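Local atomic coordinates of integral membrane indolylacetylinositol arabinosyltransferase EmbC (Mycolicibacterium smegmatis, PDB entry 7BVE), a protein that probably transfers arabinose units during assembly of the arabinan polymers of the mycobacterial cell wall, working from within the cell membrane. Residues S957-M962 and V986-I991; R990-R995 and S1039-T1044. All blocks are in the same frame, centred on the assembly; numbering follows the deposited sequence.

The two contacts lie side by side in one mixed sheet of the EmbC C-terminal domain, their centres about 10 Å apart. They share strand 989-992. Contact 1 pairs it in parallel with strand 961-963, the outermost strand on that side of the sheet within this chain. Contact 2 pairs it antiparallel with strand 1039-1045, further into the sheet. Along the chain the order is 957-962, then 986-995, then 1039-1044, so R990 and I991 belong to both contacts. The two also touch directly, where the W989 ring packs on R1042. The domain also contributes to the ethambutol pocket, through W965 and V1004.

Contact 1: S957-M962 and V986-I991; sequences SSDPVM and VPKWRI
K988 N donates to P960 O, 3.0 Å away, and opens a ladder of three backbone hydrogen bonds. The next is M962 N to W989 O at 3.1 Å. I991 N to M962 O at 3.2 Å completes it. M962 thus binds on both sides of R990, the pattern of a parallel bridge. The middle bond is nearly straight at its hydrogen (165°), but its donor sits well above the carbonyl plane of W989. M962 O also receives the CA-H of R990.

Side chains close around this ladder. V961 CG1, anti to the backbone N (chi1 -180°), is the methyl that meets I991 CD1, at 4.0 Å. On the face of M962 and R990, M962 CB rests against P987 CB at 4.2 Å. The ring of P960 lays CG near V986 O at 3.6 Å. D959 brings OD2 to the NE1 edge of the W989 indole, in its plane.

Further out, V955 packs on V961 and W989, and P1012 and L1013 cover M962. R990 has a long, weak ion pair with D964. The contact therefore rests on backbone hydrogen bonds and apolar packing. D959 and K988 could add only a diffuse attraction, since their charged atoms do not meet.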
loop_
_atom_site.group_PDB
_atom_site.type_symbol
_atom_site.label_atom_id
_atom_site.label_comp_id
_atom_site.label_asym_id
_atom_site.label_seq_id
_atom_site.Cartn_x
_atom_site.Cartn_y
_atom_site.Cartn_z
ATOM N N SER A 957 -17.061 4.684 -39.965
ATOM C CA SER A 957 -18.105 4.731 -38.952
ATOM C C SER A 957 -19.119 3.607 -39.121
ATOM O O SER A 957 -20.228 3.692 -38.583
ATOM C CB SER A 957 -18.805 6.085 -38.973
ATOM O OG SER A 957 -17.915 7.113 -38.593
ATOM N N SER A 958 -18.761 2.556 -39.850
ATOM C CA SER A 958 -19.658 1.443 -40.116
ATOM C C SER A 958 -19.121 0.096 -39.668
ATOM O O SER A 958 -19.916 -0.785 -39.346
ATOM C CB SER A 958 -19.982 1.365 -41.612
ATOM O OG SER A 958 -20.668 2.524 -42.044
ATOM N N ASP A 959 -17.806 -0.093 -39.647
ATOM C CA ASP A 959 -17.245 -1.375 -39.254
ATOM C C ASP A 959 -17.343 -1.555 -37.743
ATOM O O ASP A 959 -17.225 -0.580 -36.998
ATOM C CB ASP A 959 -15.786 -1.473 -39.682
ATOM C CG ASP A 959 -15.625 -1.562 -41.174
ATOM O OD1 ASP A 959 -16.538 -2.094 -41.838
ATOM O OD2 ASP A 959 -14.588 -1.097 -41.687
ATOM N N PRO A 960 -17.563 -2.778 -37.262
ATOM C CA PRO A 960 -17.536 -3.007 -35.814
ATOM C C PRO A 960 -16.114 -2.964 -35.275
ATOM O O PRO A 960 -15.215 -3.623 -35.797
ATOM C CB PRO A 960 -18.161 -4.396 -35.666
ATOM C CG PRO A 960 -17.950 -5.042 -36.965
ATOM C CD PRO A 960 -18.017 -3.966 -37.994
ATOM N N VAL A 961 -15.920 -2.173 -34.232
ATOM C CA VAL A 961 -14.621 -1.930 -33.628
ATOM C C VAL A 961 -14.671 -2.441 -32.199
ATOM O O VAL A 961 -15.672 -2.270 -31.502
ATOM C CB VAL A 961 -14.268 -0.423 -33.672
ATOM C CG1 VAL A 961 -12.921 -0.133 -33.062
ATOM C CG2 VAL A 961 -14.303 0.080 -35.085
ATOM N N MET A 962 -13.600 -3.088 -31.762
ATOM C CA MET A 962 -13.452 -3.437 -30.357
ATOM C C MET A 962 -12.723 -2.299 -29.651
ATOM O O MET A 962 -11.504 -2.182 -29.710
ATOM C CB MET A 962 -12.717 -4.751 -30.178
ATOM C CG MET A 962 -12.631 -5.092 -28.732
ATOM S SD MET A 962 -11.834 -6.618 -28.297
ATOM C CE MET A 962 -11.843 -6.378 -26.532
ATOM N N VAL A 986 -18.702 -10.094 -34.747
ATOM C CA VAL A 986 -17.256 -10.259 -34.818
ATOM C C VAL A 986 -16.625 -8.933 -35.224
ATOM O O VAL A 986 -16.944 -8.405 -36.298
ATOM C CB VAL A 986 -16.887 -11.375 -35.802
ATOM C CG1 VAL A 986 -15.403 -11.589 -35.821
ATOM C CG2 VAL A 986 -17.610 -12.644 -35.441
ATOM N N PRO A 987 -15.742 -8.358 -34.414
ATOM C CA PRO A 987 -15.139 -7.072 -34.759
ATOM C C PRO A 987 -14.067 -7.213 -35.831
ATOM O O PRO A 987 -13.626 -8.306 -36.176
ATOM C CB PRO A 987 -14.539 -6.613 -33.432
ATOM C CG PRO A 987 -14.277 -7.829 -32.705
ATOM C CD PRO A 987 -15.356 -8.786 -33.064
ATOM N N LYS A 988 -13.657 -6.064 -36.365
ATOM C CA LYS A 988 -12.638 -6.008 -37.397
ATOM C C LYS A 988 -11.402 -5.229 -36.996
ATOM O O LYS A 988 -10.374 -5.366 -37.659
ATOM C CB LYS A 988 -13.203 -5.382 -38.677
ATOM C CG LYS A 988 -14.295 -6.179 -39.324
ATOM C CD LYS A 988 -14.768 -5.516 -40.596
ATOM C CE LYS A 988 -15.959 -6.248 -41.192
ATOM N NZ LYS A 988 -15.604 -7.603 -41.688
ATOM N N TRP A 989 -11.473 -4.421 -35.944
ATOM C CA TRP A 989 -10.388 -3.555 -35.522
ATOM C C TRP A 989 -10.304 -3.612 -34.008
ATOM O O TRP A 989 -11.178 -4.162 -33.345
ATOM C CB TRP A 989 -10.617 -2.113 -35.990
ATOM C CG TRP A 989 -10.636 -1.930 -37.476
ATOM C CD1 TRP A 989 -11.731 -1.878 -38.279
ATOM C CD2 TRP A 989 -9.508 -1.755 -38.330
ATOM N NE1 TRP A 989 -11.354 -1.696 -39.582
ATOM C CE2 TRP A 989 -9.990 -1.616 -39.637
ATOM C CE3 TRP A 989 -8.133 -1.703 -38.114
ATOM C CZ2 TRP A 989 -9.150 -1.429 -40.718
ATOM C CZ3 TRP A 989 -7.309 -1.512 -39.182
ATOM C CH2 TRP A 989 -7.812 -1.384 -40.469
ATOM N N ARG A 990 -9.248 -3.037 -33.454
ATOM C CA ARG A 990 -9.136 -2.890 -32.013
ATOM C C ARG A 990 -8.305 -1.653 -31.712
ATOM O O ARG A 990 -7.273 -1.437 -32.342
ATOM C CB ARG A 990 -8.496 -4.114 -31.368
ATOM C CG ARG A 990 -8.418 -4.000 -29.880
ATOM C CD ARG A 990 -7.644 -5.099 -29.244
ATOM N NE ARG A 990 -7.374 -4.751 -27.857
ATOM C CZ ARG A 990 -6.592 -5.456 -27.046
ATOM N NH1 ARG A 990 -5.993 -6.548 -27.487
ATOM N NH2 ARG A 990 -6.397 -5.052 -25.803
ATOM N N ILE A 991 -8.750 -0.843 -30.757
ATOM C CA ILE A 991 -8.039 0.362 -30.349
ATOM C C ILE A 991 -7.633 0.212 -28.890
ATOM O O ILE A 991 -8.470 -0.099 -28.039
ATOM C CB ILE A 991 -8.897 1.621 -30.568
ATOM C CG1 ILE A 991 -9.199 1.784 -32.051
ATOM C CG2 ILE A 991 -8.181 2.844 -30.092
ATOM C CD1 ILE A 991 -10.251 2.778 -32.346
#

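Contact 2: R990-R995 and S1039-T1044; sequences RILPDR and SLQRLT
L992 N donates to S1039 O at 3.0 Å, with a nearly straight bond. Next along, R990 and Q1041 form an antiparallel hydrogen-bonded pair. Q1041 N reaches R990 O at 3.0 Å. The return bond, R990 N to Q1041 O, is longer at 3.2 Å and more bent at 140°.

The tight, buried side carries I991 and L1040. Their side chains cross at a slant, with CD1 of L1040 at 3.8 Å from I991 CG1. The same methyl comes to 3.4 Å from R990 O.

The other face is partly exposed and looser. Here R990 and Q1041 run alongside each other and point the same way. Their guanidinium and amide planes are steeply turned, 77° apart. OE1 of Q1041 stays 4.1 Å from R990 NH1, too far for a hydrogen bond; it lies against CD instead. CG of L992 lies over one face of the guanidinium, offset toward its rim. S1039 OG, set between backbone N and carbonyl carbon (chi1 61°), turns to L992 CB and CD1.

Past P993 the chain leaves the sheet. D994 is the N-cap of helix 995-1001, with OD1 weakly bonded to G997 N. Strand 1020-1029 flanks 1039-1045 on its far side, and strand 961-963 flanks 989-992.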
loop_
_atom_site.group_PDB
_atom_site.type_symbol
_atom_site.label_atom_id
_atom_site.label_comp_id
_atom_site.label_asym_id
_atom_site.label_seq_id
_atom_site.Cartn_x
_atom_site.Cartn_y
_atom_site.Cartn_z
ATOM N N ARG A 990 -9.248 -3.037 -33.454
ATOM C CA ARG A 990 -9.136 -2.890 -32.013
ATOM C C ARG A 990 -8.305 -1.653 -31.712
ATOM O O ARG A 990 -7.273 -1.437 -32.342
ATOM C CB ARG A 990 -8.496 -4.114 -31.368
ATOM C CG ARG A 990 -8.418 -4.000 -29.880
ATOM C CD ARG A 990 -7.644 -5.099 -29.244
ATOM N NE ARG A 990 -7.374 -4.751 -27.857
ATOM C CZ ARG A 990 -6.592 -5.456 -27.046
ATOM N NH1 ARG A 990 -5.993 -6.548 -27.487
ATOM N NH2 ARG A 990 -6.397 -5.052 -25.803
ATOM N N ILE A 991 -8.750 -0.843 -30.757
ATOM C CA ILE A 991 -8.039 0.362 -30.349
ATOM C C ILE A 991 -7.633 0.212 -28.890
ATOM O O ILE A 991 -8.470 -0.099 -28.039
ATOM C CB ILE A 991 -8.897 1.621 -30.568
ATOM C CG1 ILE A 991 -9.199 1.784 -32.051
ATOM C CG2 ILE A 991 -8.181 2.844 -30.092
ATOM C CD1 ILE A 991 -10.251 2.778 -32.346
ATOM N N LEU A 992 -6.357 0.431 -28.606
ATOM C CA LEU A 992 -5.777 0.230 -27.291
ATOM C C LEU A 992 -5.323 1.563 -26.707
ATOM O O LEU A 992 -5.190 2.552 -27.433
ATOM C CB LEU A 992 -4.572 -0.718 -27.358
ATOM C CG LEU A 992 -4.725 -2.198 -27.688
ATOM C CD1 LEU A 992 -4.760 -2.437 -29.179
ATOM C CD2 LEU A 992 -3.616 -2.968 -27.063
ATOM N N PRO A 993 -5.095 1.634 -25.389
ATOM C CA PRO A 993 -4.362 2.771 -24.828
ATOM C C PRO A 993 -2.862 2.638 -25.030
ATOM O O PRO A 993 -2.405 1.740 -25.742
ATOM C CB PRO A 993 -4.717 2.720 -23.340
ATOM C CG PRO A 993 -5.925 1.919 -23.265
ATOM C CD PRO A 993 -5.816 0.909 -24.337
ATOM N N ASP A 994 -2.077 3.516 -24.409
ATOM C CA ASP A 994 -0.628 3.367 -24.443
ATOM C C ASP A 994 -0.195 2.151 -23.626
ATOM O O ASP A 994 -0.999 1.503 -22.957
ATOM C CB ASP A 994 0.059 4.633 -23.943
ATOM C CG ASP A 994 -0.365 5.023 -22.542
ATOM O OD1 ASP A 994 -1.359 4.479 -22.024
ATOM O OD2 ASP A 994 0.331 5.867 -21.940
ATOM N N ARG A 995 1.109 1.868 -23.656
ATOM C CA ARG A 995 1.622 0.594 -23.159
ATOM C C ARG A 995 1.482 0.473 -21.646
ATOM O O ARG A 995 1.101 -0.590 -21.138
ATOM C CB ARG A 995 3.077 0.431 -23.581
ATOM C CG ARG A 995 3.699 -0.883 -23.180
ATOM C CD ARG A 995 5.142 -0.965 -23.638
ATOM N NE ARG A 995 5.973 0.067 -23.028
ATOM C CZ ARG A 995 6.530 -0.034 -21.826
ATOM N NH1 ARG A 995 7.272 0.957 -21.356
ATOM N NH2 ARG A 995 6.350 -1.126 -21.098
ATOM N N SER A 1039 -2.486 2.407 -29.711
ATOM C CA SER A 1039 -2.167 1.599 -30.876
ATOM C C SER A 1039 -3.439 1.055 -31.506
ATOM O O SER A 1039 -4.496 1.066 -30.886
ATOM C CB SER A 1039 -1.213 0.456 -30.518
ATOM O OG SER A 1039 -1.770 -0.415 -29.564
ATOM N N LEU A 1040 -3.314 0.594 -32.747
ATOM C CA LEU A 1040 -4.398 0.056 -33.553
ATOM C C LEU A 1040 -4.014 -1.327 -34.064
ATOM O O LEU A 1040 -2.849 -1.586 -34.360
ATOM C CB LEU A 1040 -4.694 0.981 -34.732
ATOM C CG LEU A 1040 -5.810 0.644 -35.714
ATOM C CD1 LEU A 1040 -7.152 0.698 -35.035
ATOM C CD2 LEU A 1040 -5.771 1.568 -36.894
ATOM N N GLN A 1041 -4.996 -2.224 -34.159
ATOM C CA GLN A 1041 -4.767 -3.578 -34.642
ATOM C C GLN A 1041 -5.830 -3.969 -35.655
ATOM O O GLN A 1041 -6.955 -3.474 -35.624
ATOM C CB GLN A 1041 -4.775 -4.592 -33.501
ATOM C CG GLN A 1041 -3.641 -4.450 -32.542
ATOM C CD GLN A 1041 -3.695 -5.473 -31.451
ATOM O OE1 GLN A 1041 -4.625 -6.265 -31.382
ATOM N NE2 GLN A 1041 -2.697 -5.467 -30.587
ATOM N N ARG A 1042 -5.462 -4.873 -36.560
ATOM C CA ARG A 1042 -6.405 -5.577 -37.420
ATOM C C ARG A 1042 -6.740 -6.898 -36.760
ATOM O O ARG A 1042 -5.878 -7.508 -36.127
ATOM C CB ARG A 1042 -5.833 -5.839 -38.812
ATOM C CG ARG A 1042 -5.758 -4.644 -39.699
ATOM C CD ARG A 1042 -5.110 -4.956 -41.028
ATOM N NE ARG A 1042 -3.689 -5.224 -40.860
ATOM C CZ ARG A 1042 -2.888 -5.651 -41.829
ATOM N NH1 ARG A 1042 -3.368 -5.854 -43.047
ATOM N NH2 ARG A 1042 -1.605 -5.879 -41.578
ATOM N N LEU A 1043 -7.977 -7.343 -36.904
ATOM C CA LEU A 1043 -8.385 -8.642 -36.394
ATOM C C LEU A 1043 -8.801 -9.520 -37.567
ATOM O O LEU A 1043 -9.741 -9.189 -38.291
ATOM C CB LEU A 1043 -9.513 -8.490 -35.379
ATOM C CG LEU A 1043 -9.146 -7.722 -34.111
ATOM C CD1 LEU A 1043 -10.344 -7.603 -33.215
ATOM C CD2 LEU A 1043 -8.015 -8.364 -33.370
ATOM N N THR A 1044 -8.095 -10.629 -37.753
ATOM C CA THR A 1044 -8.270 -11.503 -38.896
ATOM C C THR A 1044 -8.767 -12.864 -38.428
ATOM O O THR A 1044 -8.221 -13.409 -37.460
ATOM C CB THR A 1044 -6.942 -11.668 -39.645
ATOM O OG1 THR A 1044 -6.412 -10.379 -39.972
ATOM C CG2 THR A 1044 -7.137 -12.450 -40.928
#